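Local coordinates for ripening-associated protein (Musa acuminata, PDB 4PIT) that binds mannose-containing glycans, such as dimannose, in two sugar pockets as a jacalin-related lectin, at residues R25-V29 and L67-L73. The protein carries 1 engineered substitution. Numbering follows the deposited sequence.
Sequences RIISV and LQEGEYL. With GOL (glycerol), chain L.
Leu-67 reaches Ile-26 and Ile-27 of strand 25-33 through both its backbone and its branched end. Its N-H donates to Ile-27 O at 3.0 Å, prolonging the antiparallel pairing that Val-29 makes with Ile-65, and a water donates to both Ile-27 O and Leu-67 O, so the Ile-27 carbonyl is gripped twice. With CG set beside its own backbone N (chi1 -58°), Leu-67 brings CD1 against Ile-26 O (3.5 Å), beside Ile-26 CG2. Deeper in, Leu-73 CD1 touches Ile-26 CD1 and Val-29 CG2, each at 4.4 Å; branched aliphatic groups suit this seam, where Phe-124 and Phe-94 add to the apolar core. A glycerol, probably from the crystallisation liquor, bridges the segments nearby, accepting from Ile-26 N through O3 and from Leu-73 N through O1.

The solvent side is looser. Arg-25, fully extended, sends NH2 out to Glu-69 OE1 in a long salt bridge of 3.5 Å; the carboxylate meets the guanidinium edge with the planes 87° apart, so the pair is not a flat two-pronged one. Glu-69 and Gly-70 form the corners of a type II turn, Gly-70 supplying the positive phi. Behind them the buried Glu-71 carboxylate holds the turn firmly, OE1 taking the Gln-68 N-H at 2.8 Å and OE2 bonding Thr-96 OG1 and Tyr-101 OH. This turn links strands 61-66 and 73-83, the passage between two four-stranded sheets of the jacalin-like beta-prism fold.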
loop_
_atom_site.group_PDB
_atom_site.type_symbol
_atom_site.label_atom_id
_atom_site.label_comp_id
_atom_site.label_asym_id
_atom_site.label_seq_id
_atom_site.Cartn_x
_atom_site.Cartn_y
_atom_site.Cartn_z
ATOM N N ARG B 25 -0.028 -10.376 18.813
ATOM C CA ARG B 25 1.385 -10.176 18.528
ATOM C C ARG B 25 1.835 -11.257 17.542
ATOM O O ARG B 25 1.949 -12.426 17.917
ATOM C CB ARG B 25 2.229 -10.226 19.794
ATOM C CG ARG B 25 3.696 -9.999 19.449
ATOM C CD ARG B 25 4.586 -10.156 20.649
ATOM N NE ARG B 25 5.977 -9.929 20.280
ATOM C CZ ARG B 25 6.973 -9.856 21.158
ATOM N NH1 ARG B 25 6.734 -10.004 22.458
ATOM N NH2 ARG B 25 8.215 -9.645 20.745
ATOM N N ILE B 26 2.120 -10.867 16.305
ATOM C CA ILE B 26 2.596 -11.834 15.306
ATOM C C ILE B 26 3.977 -12.285 15.718
ATOM O O ILE B 26 4.850 -11.418 15.934
ATOM C CB ILE B 26 2.628 -11.226 13.892
ATOM C CG1 ILE B 26 1.229 -10.856 13.394
ATOM C CG2 ILE B 26 3.325 -12.153 12.891
ATOM C CD1 ILE B 26 1.329 -9.722 12.303
ATOM N N ILE B 27 4.207 -13.617 15.780
ATOM C CA ILE B 27 5.566 -14.092 16.090
ATOM C C ILE B 27 6.191 -14.797 14.883
ATOM O O ILE B 27 7.415 -14.793 14.774
ATOM C CB ILE B 27 5.629 -14.928 17.370
ATOM C CG1 ILE B 27 4.809 -16.203 17.291
ATOM C CG2 ILE B 27 5.238 -14.058 18.597
ATOM C CD1 ILE B 27 5.203 -17.273 18.445
ATOM N N SER B 28 5.387 -15.391 13.973
ATOM C CA SER B 28 5.950 -15.984 12.770
ATOM C C SER B 28 4.882 -16.105 11.700
ATOM O O SER B 28 3.672 -16.109 11.987
ATOM C CB SER B 28 6.612 -17.331 13.029
ATOM O OG SER B 28 5.673 -18.301 13.444
ATOM N N VAL B 29 5.350 -16.114 10.447
ATOM C CA VAL B 29 4.512 -16.282 9.281
ATOM C C VAL B 29 5.126 -17.411 8.469
ATOM O O VAL B 29 6.302 -17.334 8.144
ATOM C CB VAL B 29 4.401 -14.958 8.471
ATOM C CG1 VAL B 29 3.656 -15.166 7.151
ATOM C CG2 VAL B 29 3.710 -13.856 9.299
ATOM N N LEU B 67 10.049 -14.034 13.613
ATOM C CA LEU B 67 10.518 -12.740 14.110
ATOM C C LEU B 67 11.376 -12.858 15.363
ATOM O O LEU B 67 10.951 -13.437 16.361
ATOM C CB LEU B 67 9.339 -11.792 14.366
ATOM C CG LEU B 67 8.459 -11.527 13.134
ATOM C CD1 LEU B 67 7.226 -10.679 13.535
ATOM C CD2 LEU B 67 9.262 -10.839 12.025
ATOM N N GLN B 68 12.565 -12.257 15.306
ATOM C CA GLN B 68 13.463 -12.208 16.468
ATOM C C GLN B 68 12.980 -11.103 17.433
ATOM O O GLN B 68 12.104 -10.295 17.081
ATOM C CB GLN B 68 14.904 -11.958 16.001
ATOM C CG GLN B 68 15.413 -13.049 15.057
ATOM C CD GLN B 68 16.499 -12.567 14.129
ATOM O OE1 GLN B 68 16.277 -12.343 12.928
ATOM N NE2 GLN B 68 17.702 -12.421 14.659
ATOM N N GLU B 69 13.539 -11.050 18.658
ATOM C CA GLU B 69 13.159 -9.967 19.574
ATOM C C GLU B 69 13.586 -8.657 18.918
ATOM O O GLU B 69 14.671 -8.585 18.335
ATOM C CB GLU B 69 13.796 -10.151 20.976
ATOM C CG GLU B 69 13.232 -9.228 22.052
ATOM C CD GLU B 69 11.748 -9.332 22.369
ATOM O OE1 GLU B 69 11.213 -10.464 22.387
ATOM O OE2 GLU B 69 11.128 -8.275 22.627
ATOM N N GLY B 70 12.676 -7.694 18.905
ATOM C CA GLY B 70 12.909 -6.391 18.290
ATOM C C GLY B 70 12.787 -6.364 16.774
ATOM O O GLY B 70 13.158 -5.372 16.143
ATOM N N GLU B 71 12.286 -7.460 16.176
ATOM C CA GLU B 71 12.109 -7.531 14.729
ATOM C C GLU B 71 10.632 -7.425 14.418
ATOM O O GLU B 71 9.817 -8.085 15.069
ATOM C CB GLU B 71 12.678 -8.838 14.185
ATOM C CG GLU B 71 12.758 -8.898 12.663
ATOM C CD GLU B 71 13.316 -10.188 12.088
ATOM O OE1 GLU B 71 13.463 -11.172 12.851
ATOM O OE2 GLU B 71 13.587 -10.218 10.867
ATOM N N TYR B 72 10.302 -6.601 13.429
ATOM C CA TYR B 72 8.903 -6.413 13.048
ATOM C C TYR B 72 8.767 -6.299 11.558
ATOM O O TYR B 72 9.731 -5.963 10.865
ATOM C CB TYR B 72 8.301 -5.171 13.729
ATOM C CG TYR B 72 9.249 -4.002 13.802
ATOM C CD1 TYR B 72 9.346 -3.094 12.758
ATOM C CD2 TYR B 72 10.041 -3.792 14.927
ATOM C CE1 TYR B 72 10.259 -2.039 12.799
ATOM C CE2 TYR B 72 10.952 -2.739 14.983
ATOM C CZ TYR B 72 11.045 -1.853 13.924
ATOM O OH TYR B 72 11.925 -0.795 13.978
ATOM N N LEU B 73 7.541 -6.574 11.053
ATOM C CA LEU B 73 7.259 -6.518 9.621
ATOM C C LEU B 73 7.047 -5.094 9.170
ATOM O O LEU B 73 6.177 -4.402 9.696
ATOM C CB LEU B 73 6.010 -7.368 9.284
ATOM C CG LEU B 73 6.194 -8.877 9.543
ATOM C CD1 LEU B 73 4.835 -9.573 9.676
ATOM C CD2 LEU B 73 7.079 -9.529 8.433
HETATM C C1 GOL L . 4.467 -7.534 13.702
HETATM O O1 GOL L . 5.242 -6.678 12.867
HETATM C C2 GOL L . 4.728 -7.294 15.174
HETATM O O2 GOL L . 4.853 -5.896 15.445
HETATM C C3 GOL L . 3.693 -7.898 16.098
HETATM O O3 GOL L . 2.369 -7.780 15.592
HETATM O O HOH W 1 9.082 -15.190 16.909
#